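Local coordinates for hypothetical protein PA5202 (Pseudomonas aeruginosa, PDB 1ZKI) that is a hotdog-fold thioesterase, probably hydrolysing the thioester bond of acyl-CoA substrates, at residues Asp23-Gly28 with Glu33-Met38; Ser56-Thr61 with Val110-Arg115; Pro7-Met12 with Tyr16-Gly21. All blocks are in the same frame, centred on the assembly; numbering follows the deposited sequence. Where two conformers were deposited one is given.

Interaction 1. Residues Asp23-Gly28 with Glu33-Met38; sequences DPVSLG and EVRLPM
D23-S26 and E33-R35 pair across an antiparallel beta hairpin that forms one margin of the hotdog-fold sheet within the chain, its register broken by a classic beta bulge. Backbone bonds hold the two strands together. D23 and R35 form a hydrogen-bonded pair, with D23 N donating to R35 O and R35 N returning an almost straight bond (177°) to D23 O. Beyond the non-hydrogen-bonded pair P24-V34, the extra residue of the bulge appears: V25 N and S26 N both donate to E33 O, at 2.8 and 3.2 Å, reaching it from the same face of its carbonyl plane. E33 N answers to S26 O, which restores the pairing past the bulge.

Polar and charged groups gather on the face that carries D23, S26, E33 and R35. The side chains of D23 and R35 run side by side, and in the D23 conformer described here a salt bridge joins R35 NH2 to D23 OD2 at 2.9 Å. The carboxylate stands nearly perpendicular to the guanidinium (89°), yet OD2 stays close to the guanidinium plane, and NH2 meets OD2 on the anti side of the carboxylate. R35 NE has a second acid partner in E93, while E33 OE2 is bridged to R95 on the adjoining strand.

Apolar contacts add to these. V25 CG2 packs 3.8 Å from R35 CG, the two side chains crossing at about a right angle, and on the reverse face V34 is buried against L57, T61 and L64 of helix 51-70. A polar link completes the bulge end: one water lies 2.7 Å from S26 OG and donates to E33 OE1 at 2.9 Å.

Interaction 2. Residues Ser56-Thr61 with Val110-Arg115; sequences SLMDVT and VEAEVR
M58 and L57 of the central helix press onto A112 and V114 of strand 107-116, the helix-on-sheet packing at the heart of the hotdog fold. The short axes pass 8.8 Å apart at 137°. The small A112 lets the helix come near: its methyl is the low point over which M58 lies, with M58 CG 3.7 Å from A112 CB. From there the selenomethionine chain, extended through chi2, bends at its last torsion (chi3 -67°), which swings CE along the strand until it rests 3.8 Å from V114 CG2. V114 is the bump between two helix side chains. Its CG2 touches M58 CE, the two side chains crossing at a slant, while CG1 faces L57 tip to tip, 4.0 Å from L57 CD2. That same L57 methyl also lies 4.1 Å from V114 CG2, so CD2 sits against both branches of the valine. L57 also reaches V34 and L36 of strand 31-37, and M62 of the same helix continues the packing on A112.

Between the two segments themselves the contact is wholly apolar and all four touching residues are buried, so shape complementarity and exclusion of water, rather than directed bonds, join helix to sheet here.

Interaction 3. Residues Pro7-Met12 with Tyr16-Gly21; sequences PAREQM and YSELVG
E18 OE1 lies at the edge of the R9 guanidinium, whose plane is turned 60° from that of the E18 carboxylate. The oxygen is somewhat tilted from the guanidinium plane, whereas R9 NH2 comes to it from above the carboxylate plane, 36° out. Elsewhere in these segments, the ring of Y16 carries V20 CG2 over one face, 3.8 Å above the plane and displaced toward the rim, a contact made one helical turn on.

A salt bridge holds R9 to E18, and a single carboxylate oxygen does the work. R9 NH2 donates to E18 OE1 at 2.9 Å, and NH1 adds a weak bond to the same oxygen at 3.3 Å, so the pair grips OE1 asymmetrically. The arginine reaches out fully extended from CG to NE, starting with CG opposite the backbone N. The glutamate instead folds at chi2 (-91°), bringing its carboxylate aslant across the arginine. Both residues are exposed at the surface, and the adjacent guanidinium would probably favour the charged form of the carboxylate. A long, weak ion pair of R9 NE with D23 OD1, in the D23 conformer described, is at most a secondary tie.

Apolar residues of the N-terminal segment anchor it on the fold: P7 packs on L27 and F72, and M12 on P24 and L27. The salt bridge ties this leading loop to the short helix 15-20, which S17 OG helps to start by bonding S14 N and which ends at G21, with positive phi, as the C-prime residue of a Schellman motif.

Interactions 3 and 1 lie at the surface and interaction 2 in the interior. Interaction 3 ties the N-terminal loop and helix 15-20 over the hairpin of interaction 1: L36 CD1 lies 3.4 Å from V20 O, and L27 CD1 3.7 Å from P7 CD. The hairpin in turn lies against the helix of interaction 2, with V34 CG1 3.5 Å from L57 CD1, so strand 31-37 and strand 107-116 pack on the same helix from one sheet. Interactions 2 and 3 are about 15 Å apart between centres, yet a probable hydrogen bond links S56 OG to Y16 OH at 2.8 Å. On strand 107-116, E111 is salt-bridged to K123 of its own chain and to K123 of the second subunit.

Interaction 1. Residues Asp23-Gly28 with Glu33-Met38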
ATOM      1  N   ASP A  23       2.439  21.871   0.773  0.50 15.14           N
ATOM      2  CA  ASP A  23       3.045  22.659  -0.255  0.50 14.51           C
ATOM      3  C   ASP A  23       3.321  21.746  -1.460  0.50 14.56           C
ATOM      4  O   ASP A  23       4.258  20.949  -1.419  0.50 13.90           O
ATOM      5  CB  ASP A  23       4.322  23.247   0.359  0.50 14.74           C
ATOM      6  CG  ASP A  23       5.086  24.130  -0.576  0.50 14.52           C
ATOM      7  OD1 ASP A  23       4.496  24.672  -1.529  0.50 16.51           O
ATOM      8  OD2 ASP A  23       6.298  24.303  -0.320  0.50 15.75           O
ATOM      9  N   PRO A  24       2.495  21.841  -2.530  1.00 14.93           N
ATOM     10  CA  PRO A  24       2.753  20.997  -3.713  1.00 14.39           C
ATOM     11  C   PRO A  24       4.156  21.238  -4.256  1.00 14.12           C
ATOM     12  O   PRO A  24       4.612  22.387  -4.266  1.00 14.78           O
ATOM     13  CB  PRO A  24       1.707  21.476  -4.733  1.00 15.33           C
ATOM     14  CG  PRO A  24       0.602  22.067  -3.875  1.00 15.80           C
ATOM     15  CD  PRO A  24       1.330  22.733  -2.743  1.00 15.21           C
ATOM     16  N   VAL A  25       4.829  20.163  -4.672  1.00 13.10           N
ATOM     17  CA  VAL A  25       6.201  20.230  -5.195  1.00 13.40           C
ATOM     18  C   VAL A  25       6.238  19.926  -6.692  1.00 14.11           C
ATOM     19  O   VAL A  25       6.847  20.680  -7.472  1.00 14.04           O
ATOM     20  CB  VAL A  25       7.148  19.241  -4.444  1.00 13.23           C
ATOM     21  CG1 VAL A  25       8.540  19.218  -5.084  1.00 13.88           C
ATOM     22  CG2 VAL A  25       7.273  19.639  -2.987  1.00 13.46           C
ATOM     23  N   SER A  26       5.601  18.828  -7.100  1.00 14.43           N
ATOM     24  CA  SER A  26       5.599  18.440  -8.512  1.00 15.66           C
ATOM     25  C   SER A  26       4.434  17.527  -8.861  1.00 16.30           C
ATOM     26  O   SER A  26       3.795  16.953  -7.982  1.00 15.12           O
ATOM     27  CB  SER A  26       6.910  17.750  -8.888  1.00 16.19           C
ATOM     28  OG  SER A  26       7.069  16.543  -8.169  1.00 17.75           O
ATOM     29  N   LEU A  27       4.177  17.415 -10.155  1.00 17.43           N
ATOM     30  CA  LEU A  27       3.177  16.503 -10.702  1.00 19.26           C
ATOM     31  C   LEU A  27       3.749  15.833 -11.938  1.00 20.54           C
ATOM     32  O   LEU A  27       4.441  16.477 -12.741  1.00 20.98           O
ATOM     33  CB  LEU A  27       1.938  17.263 -11.149  1.00 19.62           C
ATOM     34  CG  LEU A  27       1.124  18.116 -10.188  1.00 21.86           C
ATOM     35  CD1 LEU A  27       0.126  18.898 -10.996  1.00 24.61           C
ATOM     36  CD2 LEU A  27       0.419  17.236  -9.190  1.00 22.35           C
ATOM     37  N   GLY A  28       3.441  14.554 -12.099  1.00 20.65           N
ATOM     38  CA  GLY A  28       3.810  13.799 -13.281  1.00 21.55           C
ATOM     39  C   GLY A  28       2.560  13.133 -13.811  1.00 21.22           C
ATOM     40  O   GLY A  28       1.459  13.597 -13.570  1.00 21.69           O
ATOM     41  N   GLU A  33       4.014  14.983  -5.801  1.00 11.62           N
ATOM     42  CA  GLU A  33       4.820  15.125  -4.598  1.00 12.53           C
ATOM     43  C   GLU A  33       4.397  16.395  -3.882  1.00 11.85           C
ATOM     44  O   GLU A  33       4.224  17.442  -4.511  1.00 10.79           O
ATOM     45  CB  GLU A  33       6.327  15.176  -4.907  1.00 11.94           C
ATOM     46  CG  GLU A  33       7.181  15.333  -3.626  1.00 13.90           C
ATOM     47  CD  GLU A  33       8.682  15.188  -3.849  1.00 16.51           C
ATOM     48  OE1 GLU A  33       9.102  14.743  -4.943  1.00 19.33           O
ATOM     49  OE2 GLU A  33       9.449  15.527  -2.913  1.00 18.56           O
ATOM     50  N   VAL A  34       4.253  16.282  -2.565  1.00 11.46           N
ATOM     51  CA  VAL A  34       3.882  17.406  -1.699  1.00 11.26           C
ATOM     52  C   VAL A  34       4.829  17.427  -0.493  1.00 11.50           C
ATOM     53  O   VAL A  34       5.206  16.357   0.005  1.00 11.52           O
ATOM     54  CB  VAL A  34       2.388  17.254  -1.249  1.00 11.38           C
ATOM     55  CG1 VAL A  34       1.987  18.324  -0.264  1.00 13.07           C
ATOM     56  CG2 VAL A  34       1.446  17.252  -2.468  1.00 10.71           C
ATOM     57  N   ARG A  35       5.219  18.617  -0.029  1.00 11.48           N
ATOM     58  CA  ARG A  35       6.094  18.728   1.148  1.00 11.62           C
ATOM     59  C   ARG A  35       5.311  19.296   2.317  1.00 12.35           C
ATOM     60  O   ARG A  35       4.319  20.011   2.117  1.00 11.81           O
ATOM     61  CB  ARG A  35       7.336  19.592   0.855  1.00 12.38           C
ATOM     62  CG  ARG A  35       7.044  21.033   0.574  1.00 11.70           C
ATOM     63  CD  ARG A  35       8.323  21.845   0.255  1.00 12.60           C
ATOM     64  NE  ARG A  35       9.151  22.125   1.440  1.00 12.81           N
ATOM     65  CZ  ARG A  35       8.984  23.156   2.267  1.00 13.07           C
ATOM     66  NH1 ARG A  35       9.801  23.313   3.311  1.00 12.30           N
ATOM     67  NH2 ARG A  35       7.993  24.037   2.077  1.00 14.84           N
ATOM     68  N   LEU A  36       5.768  18.980   3.526  1.00 11.77           N
ATOM     69  CA  LEU A  36       5.154  19.456   4.765  1.00 12.40           C
ATOM     70  C   LEU A  36       6.257  19.734   5.775  1.00 12.62           C
ATOM     71  O   LEU A  36       6.840  18.794   6.316  1.00 12.19           O
ATOM     72  CB  LEU A  36       4.150  18.441   5.336  1.00 12.59           C
ATOM     73  CG  LEU A  36       3.515  18.793   6.704  1.00 12.50           C
ATOM     74  CD1 LEU A  36       2.889  20.203   6.686  1.00 13.04           C
ATOM     75  CD2 LEU A  36       2.467  17.716   7.119  1.00 13.15           C
ATOM     76  N   PRO A  37       6.552  21.024   6.018  1.00 12.95           N
ATOM     77  CA  PRO A  37       7.520  21.371   7.061  1.00 13.44           C
ATOM     78  C   PRO A  37       6.897  21.247   8.447  1.00 14.08           C
ATOM     79  O   PRO A  37       5.705  21.576   8.631  1.00 13.82           O
ATOM     80  CB  PRO A  37       7.863  22.837   6.754  1.00 13.89           C
ATOM     81  CG  PRO A  37       6.659  23.378   6.045  1.00 13.91           C
ATOM     82  CD  PRO A  37       6.044  22.205   5.292  1.00 12.73           C
HETATM   83  N   MSE A  38       7.681  20.764   9.418  1.00 15.45           N
HETATM   84  CA  MSE A  38       7.224  20.735  10.816  1.00 15.99           C
HETATM   85  C   MSE A  38       6.897  22.157  11.280  1.00 15.21           C
HETATM   86  O   MSE A  38       7.529  23.140  10.858  1.00 14.46           O
HETATM   87  CB  MSE A  38       8.291  20.128  11.751  1.00 18.67           C
HETATM   88  CG  MSE A  38       7.832  19.980  13.221  1.00 20.77           C
HETATM   89 SE   MSE A  38       6.391  18.699  13.315  1.00 35.16          SE
HETATM   90  CE  MSE A  38       6.144  18.580  15.202  1.00 27.29           C
TER
HETATM   91  O   HOH W   1       9.611  16.400  -7.259  1.00 33.53           O

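Interaction 2. Residues Ser56-Thr61 with Val110-Arg115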
ATOM      1  N   SER A  56      -3.252  13.848   6.435  1.00 11.63           N
ATOM      2  CA  SER A  56      -3.731  14.970   5.623  1.00 11.37           C
ATOM      3  C   SER A  56      -2.783  15.188   4.447  1.00 11.72           C
ATOM      4  O   SER A  56      -3.211  15.332   3.315  1.00 11.57           O
ATOM      5  CB  SER A  56      -3.843  16.233   6.472  1.00 11.69           C
ATOM      6  OG  SER A  56      -4.831  16.058   7.483  1.00 11.59           O
ATOM      7  N   LEU A  57      -1.487  15.170   4.730  1.00 11.15           N
ATOM      8  CA  LEU A  57      -0.484  15.230   3.688  1.00 11.80           C
ATOM      9  C   LEU A  57      -0.711  14.128   2.650  1.00 12.57           C
ATOM     10  O   LEU A  57      -0.772  14.409   1.431  1.00 12.12           O
ATOM     11  CB  LEU A  57       0.895  15.098   4.317  1.00 11.99           C
ATOM     12  CG  LEU A  57       2.049  14.819   3.356  1.00 11.68           C
ATOM     13  CD1 LEU A  57       2.245  16.009   2.399  1.00 11.99           C
ATOM     14  CD2 LEU A  57       3.304  14.546   4.183  1.00 11.24           C
HETATM   15  N   MSE A  58      -0.874  12.889   3.119  1.00 13.75           N
HETATM   16  CA  MSE A  58      -1.074  11.779   2.202  1.00 15.44           C
HETATM   17  C   MSE A  58      -2.340  11.938   1.345  1.00 14.54           C
HETATM   18  O   MSE A  58      -2.292  11.776   0.133  1.00 13.75           O
HETATM   19  CB  MSE A  58      -1.111  10.445   2.958  1.00 15.31           C
HETATM   20  CG  MSE A  58      -1.229   9.266   2.014  1.00 16.73           C
HETATM   21 SE   MSE A  58      -1.015   7.642   3.031  1.00 25.80          SE
HETATM   22  CE  MSE A  58       0.869   7.900   3.497  1.00 18.24           C
ATOM     23  N   ASP A  59      -3.460  12.268   1.980  1.00 13.60           N
ATOM     24  CA  ASP A  59      -4.731  12.414   1.250  1.00 14.11           C
ATOM     25  C   ASP A  59      -4.616  13.493   0.155  1.00 13.88           C
ATOM     26  O   ASP A  59      -5.067  13.304  -0.993  1.00 14.15           O
ATOM     27  CB  ASP A  59      -5.863  12.736   2.230  1.00 14.52           C
ATOM     28  CG  ASP A  59      -7.194  12.922   1.528  1.00 19.49           C
ATOM     29  OD1 ASP A  59      -7.695  11.963   0.899  1.00 22.47           O
ATOM     30  OD2 ASP A  59      -7.708  14.045   1.552  1.00 26.56           O
ATOM     31  N   VAL A  60      -3.995  14.620   0.494  1.00 12.70           N
ATOM     32  CA  VAL A  60      -3.819  15.695  -0.477  1.00 12.43           C
ATOM     33  C   VAL A  60      -2.935  15.270  -1.652  1.00 11.85           C
ATOM     34  O   VAL A  60      -3.268  15.540  -2.805  1.00 12.17           O
ATOM     35  CB  VAL A  60      -3.317  16.983   0.193  1.00 12.51           C
ATOM     36  CG1 VAL A  60      -2.853  18.008  -0.845  1.00 14.55           C
ATOM     37  CG2 VAL A  60      -4.456  17.575   1.098  1.00 13.01           C
ATOM     38  N   THR A  61      -1.812  14.625  -1.351  1.00 10.99           N
ATOM     39  CA  THR A  61      -0.900  14.148  -2.398  1.00 10.75           C
ATOM     40  C   THR A  61      -1.592  13.128  -3.315  1.00 10.72           C
ATOM     41  O   THR A  61      -1.446  13.177  -4.530  1.00 10.18           O
ATOM     42  CB  THR A  61       0.382  13.524  -1.796  1.00 11.09           C
ATOM     43  OG1 THR A  61       0.915  14.411  -0.803  1.00 10.76           O
ATOM     44  CG2 THR A  61       1.438  13.334  -2.896  1.00 10.71           C
ATOM     45  N   VAL A 110      -4.670   4.311  -5.488  1.00 10.81           N
ATOM     46  CA  VAL A 110      -3.467   5.135  -5.339  1.00 11.91           C
ATOM     47  C   VAL A 110      -2.682   4.674  -4.123  1.00 12.17           C
ATOM     48  O   VAL A 110      -3.290   4.260  -3.123  1.00 12.09           O
ATOM     49  CB  VAL A 110      -3.825   6.649  -5.145  1.00 11.29           C
ATOM     50  CG1 VAL A 110      -2.572   7.533  -5.222  1.00 11.38           C
ATOM     51  CG2 VAL A 110      -4.846   7.107  -6.164  1.00 14.87           C
ATOM     52  N   GLU A 111      -1.346   4.678  -4.223  1.00 12.13           N
ATOM     53  CA  GLU A 111      -0.506   4.414  -3.057  1.00 13.53           C
ATOM     54  C   GLU A 111       0.318   5.654  -2.776  1.00 13.13           C
ATOM     55  O   GLU A 111       0.454   6.518  -3.653  1.00 12.17           O
ATOM     56  CB  GLU A 111       0.408   3.201  -3.276  1.00 13.95           C
ATOM     57  CG  GLU A 111       1.486   3.410  -4.325  1.00 15.82           C
ATOM     58  CD  GLU A 111       2.545   2.279  -4.355  1.00 18.97           C
ATOM     59  OE1 GLU A 111       2.591   1.449  -3.420  1.00 25.65           O
ATOM     60  OE2 GLU A 111       3.334   2.236  -5.321  1.00 23.56           O
ATOM     61  N   ALA A 112       0.855   5.759  -1.564  1.00 12.21           N
ATOM     62  CA  ALA A 112       1.700   6.908  -1.229  1.00 12.74           C
ATOM     63  C   ALA A 112       2.678   6.543  -0.136  1.00 13.12           C
ATOM     64  O   ALA A 112       2.421   5.630   0.652  1.00 13.87           O
ATOM     65  CB  ALA A 112       0.857   8.125  -0.825  1.00 12.53           C
ATOM     66  N   GLU A 113       3.822   7.219  -0.119  1.00 13.42           N
ATOM     67  CA  GLU A 113       4.780   7.061   0.957  1.00 15.20           C
ATOM     68  C   GLU A 113       5.208   8.442   1.426  1.00 13.71           C
ATOM     69  O   GLU A 113       5.243   9.396   0.633  1.00 13.55           O
ATOM     70  CB  GLU A 113       6.006   6.233   0.532  1.00 15.00           C
ATOM     71  CG  GLU A 113       6.798   6.837  -0.589  1.00 19.25           C
ATOM     72  CD  GLU A 113       8.146   6.143  -0.807  1.00 21.56           C
ATOM     73  OE1 GLU A 113       9.008   6.743  -1.485  1.00 30.30           O
ATOM     74  OE2 GLU A 113       8.348   5.027  -0.282  1.00 28.82           O
ATOM     75  N   VAL A 114       5.462   8.553   2.721  1.00 11.88           N
ATOM     76  CA  VAL A 114       5.990   9.777   3.307  1.00 12.13           C
ATOM     77  C   VAL A 114       7.389   9.455   3.790  1.00 11.77           C
ATOM     78  O   VAL A 114       7.600   8.427   4.452  1.00 11.61           O
ATOM     79  CB  VAL A 114       5.133  10.252   4.494  1.00 12.32           C
ATOM     80  CG1 VAL A 114       5.722  11.538   5.116  1.00 13.41           C
ATOM     81  CG2 VAL A 114       3.670  10.467   4.037  1.00 12.31           C
ATOM     82  N   ARG A 115       8.335  10.323   3.452  1.00 11.90           N
ATOM     83  CA  ARG A 115       9.731  10.110   3.823  1.00 12.72           C
ATOM     84  C   ARG A 115      10.353  11.384   4.360  1.00 12.24           C
ATOM     85  O   ARG A 115       9.901  12.493   4.073  1.00 11.40           O
ATOM     86  CB  ARG A 115      10.549   9.651   2.610  1.00 12.77           C
ATOM     87  CG  ARG A 115      10.221   8.254   2.125  1.00 15.18           C
ATOM     88  CD  ARG A 115      11.213   7.793   1.038  1.00 16.74           C
ATOM     89  NE  ARG A 115      10.919   6.407   0.719  1.00 25.52           N
ATOM     90  CZ  ARG A 115      11.445   5.366   1.348  1.00 26.15           C
ATOM     91  NH1 ARG A 115      12.338   5.543   2.311  1.00 29.80           N
ATOM     92  NH2 ARG A 115      11.077   4.146   1.005  1.00 30.28           N
TER

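Interaction 3. Residues Pro7-Met12 with Tyr16-Gly21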
ATOM      1  N   PRO A   7      -0.281  23.169 -13.045  1.00 50.86           N
ATOM      2  CA  PRO A   7      -1.183  24.326 -13.052  1.00 48.95           C
ATOM      3  C   PRO A   7      -0.814  25.313 -11.937  1.00 47.01           C
ATOM      4  O   PRO A   7       0.105  25.050 -11.158  1.00 46.82           O
ATOM      5  CB  PRO A   7      -2.565  23.702 -12.804  1.00 49.00           C
ATOM      6  CG  PRO A   7      -2.293  22.364 -12.203  1.00 49.91           C
ATOM      7  CD  PRO A   7      -1.006  21.906 -12.811  1.00 50.60           C
ATOM      8  N   ALA A   8      -1.508  26.443 -11.866  1.00 44.87           N
ATOM      9  CA  ALA A   8      -1.228  27.443 -10.837  1.00 42.78           C
ATOM     10  C   ALA A   8      -1.418  26.833  -9.451  1.00 41.26           C
ATOM     11  O   ALA A   8      -2.246  25.938  -9.281  1.00 40.53           O
ATOM     12  CB  ALA A   8      -2.130  28.648 -11.017  1.00 42.95           C
ATOM     13  N   ARG A   9      -0.649  27.311  -8.469  1.00 39.59           N
ATOM     14  CA  ARG A   9      -0.742  26.799  -7.096  1.00 37.97           C
ATOM     15  C   ARG A   9      -2.180  26.836  -6.576  1.00 36.88           C
ATOM     16  O   ARG A   9      -2.641  25.874  -5.946  1.00 36.35           O
ATOM     17  CB  ARG A   9       0.201  27.547  -6.141  1.00 38.16           C
ATOM     18  CG  ARG A   9       0.391  26.850  -4.788  1.00 37.93           C
ATOM     19  CD  ARG A   9       1.431  27.552  -3.914  1.00 38.17           C
ATOM     20  NE  ARG A   9       1.687  26.820  -2.671  1.00 38.27           N
ATOM     21  CZ  ARG A   9       1.027  27.017  -1.530  1.00 39.31           C
ATOM     22  NH1 ARG A   9       1.324  26.299  -0.452  1.00 39.05           N
ATOM     23  NH2 ARG A   9       0.068  27.934  -1.456  1.00 38.06           N
ATOM     24  N   GLU A  10      -2.883  27.937  -6.846  0.50 36.12           N
ATOM     25  CA  GLU A  10      -4.261  28.117  -6.378  0.50 35.64           C
ATOM     26  C   GLU A  10      -5.196  26.991  -6.826  0.50 35.09           C
ATOM     27  O   GLU A  10      -6.227  26.748  -6.205  0.50 35.10           O
ATOM     28  CB  GLU A  10      -4.807  29.485  -6.814  0.50 35.64           C
ATOM     29  CG  GLU A  10      -6.200  29.828  -6.278  0.50 36.12           C
ATOM     30  CD  GLU A  10      -6.315  29.675  -4.763  0.50 36.88           C
ATOM     31  OE1 GLU A  10      -7.084  28.797  -4.316  0.50 36.57           O
ATOM     32  OE2 GLU A  10      -5.635  30.422  -4.023  0.50 37.11           O
ATOM     33  N   GLN A  11      -4.819  26.301  -7.898  1.00 34.55           N
ATOM     34  CA  GLN A  11      -5.625  25.212  -8.459  1.00 33.68           C
ATOM     35  C   GLN A  11      -5.380  23.885  -7.717  1.00 32.15           C
ATOM     36  O   GLN A  11      -6.115  22.905  -7.896  1.00 32.20           O
ATOM     37  CB  GLN A  11      -5.284  25.074  -9.953  1.00 34.30           C
ATOM     38  CG  GLN A  11      -5.949  23.924 -10.694  1.00 37.16           C
ATOM     39  CD  GLN A  11      -7.118  24.364 -11.563  1.00 40.01           C
ATOM     40  OE1 GLN A  11      -7.282  23.877 -12.688  1.00 41.01           O
ATOM     41  NE2 GLN A  11      -7.934  25.285 -11.051  1.00 41.20           N
HETATM   42  N   MSE A  12      -4.346  23.856  -6.883  1.00 29.57           N
HETATM   43  CA  MSE A  12      -3.913  22.612  -6.255  1.00 28.46           C
HETATM   44  C   MSE A  12      -4.062  22.603  -4.741  1.00 25.95           C
HETATM   45  O   MSE A  12      -3.637  21.643  -4.081  1.00 26.10           O
HETATM   46  CB  MSE A  12      -2.455  22.348  -6.599  1.00 27.89           C
HETATM   47  CG  MSE A  12      -2.193  22.229  -8.074  1.00 29.33           C
HETATM   48 SE   MSE A  12      -0.331  21.795  -8.296  1.00 33.07          SE
HETATM   49  CE  MSE A  12       0.447  23.565  -8.117  1.00 31.53           C
ATOM     50  N   TYR A  16      -7.908  23.975   3.873  1.00 11.04           N
ATOM     51  CA  TYR A  16      -7.352  23.032   4.835  1.00 11.40           C
ATOM     52  C   TYR A  16      -5.888  22.676   4.529  1.00 11.45           C
ATOM     53  O   TYR A  16      -5.061  22.594   5.449  1.00 11.26           O
ATOM     54  CB  TYR A  16      -8.224  21.780   4.952  1.00 11.76           C
ATOM     55  CG  TYR A  16      -7.722  20.772   5.951  1.00 12.50           C
ATOM     56  CD1 TYR A  16      -7.890  20.982   7.326  1.00 12.53           C
ATOM     57  CD2 TYR A  16      -7.082  19.596   5.524  1.00 12.73           C
ATOM     58  CE1 TYR A  16      -7.439  20.030   8.265  1.00 13.14           C
ATOM     59  CE2 TYR A  16      -6.621  18.635   6.457  1.00 12.32           C
ATOM     60  CZ  TYR A  16      -6.805  18.876   7.819  1.00 14.47           C
ATOM     61  OH  TYR A  16      -6.380  17.962   8.748  1.00 14.55           O
ATOM     62  N   SER A  17      -5.546  22.495   3.255  1.00 11.39           N
ATOM     63  CA  SER A  17      -4.154  22.177   2.930  1.00 12.05           C
ATOM     64  C   SER A  17      -3.265  23.354   3.336  1.00 11.77           C
ATOM     65  O   SER A  17      -2.174  23.166   3.841  1.00 12.18           O
ATOM     66  CB  SER A  17      -3.964  21.808   1.450  1.00 12.33           C
ATOM     67  OG  SER A  17      -4.033  22.941   0.591  1.00 14.48           O
ATOM     68  N   GLU A  18      -3.762  24.567   3.168  1.00 12.13           N
ATOM     69  CA  GLU A  18      -3.027  25.769   3.605  1.00 11.98           C
ATOM     70  C   GLU A  18      -2.818  25.846   5.115  1.00 12.38           C
ATOM     71  O   GLU A  18      -1.733  26.232   5.583  1.00 11.77           O
ATOM     72  CB  GLU A  18      -3.769  27.005   3.120  1.00 12.94           C
ATOM     73  CG  GLU A  18      -3.752  27.088   1.637  1.00 14.22           C
ATOM     74  CD  GLU A  18      -2.579  27.864   1.185  1.00 22.59           C
ATOM     75  OE1 GLU A  18      -1.554  27.203   0.876  1.00 26.82           O
ATOM     76  OE2 GLU A  18      -2.689  29.125   1.188  1.00 21.14           O
ATOM     77  N   LEU A  19      -3.853  25.470   5.864  1.00 12.69           N
ATOM     78  CA  LEU A  19      -3.826  25.464   7.323  1.00 12.89           C
ATOM     79  C   LEU A  19      -2.725  24.527   7.815  1.00 13.11           C
ATOM     80  O   LEU A  19      -1.908  24.888   8.665  1.00 12.86           O
ATOM     81  CB  LEU A  19      -5.165  24.957   7.868  1.00 12.84           C
ATOM     82  CG  LEU A  19      -5.249  24.814   9.395  1.00 12.52           C
ATOM     83  CD1 LEU A  19      -5.400  26.197  10.065  1.00 13.55           C
ATOM     84  CD2 LEU A  19      -6.380  23.821   9.809  1.00 13.89           C
ATOM     85  N   VAL A  20      -2.699  23.324   7.261  1.00 12.28           N
ATOM     86  CA  VAL A  20      -1.716  22.337   7.696  1.00 12.73           C
ATOM     87  C   VAL A  20      -0.295  22.748   7.269  1.00 13.35           C
ATOM     88  O   VAL A  20       0.694  22.413   7.943  1.00 13.47           O
ATOM     89  CB  VAL A  20      -2.116  20.940   7.193  1.00 13.06           C
ATOM     90  CG1 VAL A  20      -1.056  19.919   7.518  1.00 12.72           C
ATOM     91  CG2 VAL A  20      -3.434  20.545   7.844  1.00 13.62           C
ATOM     92  N   GLY A  21      -0.205  23.471   6.153  1.00 13.29           N
ATOM     93  CA  GLY A  21       1.072  23.928   5.604  1.00 14.04           C
ATOM     94  C   GLY A  21       1.588  23.056   4.471  1.00 13.94           C
ATOM     95  O   GLY A  21       2.802  23.015   4.202  1.00 13.67           O
TER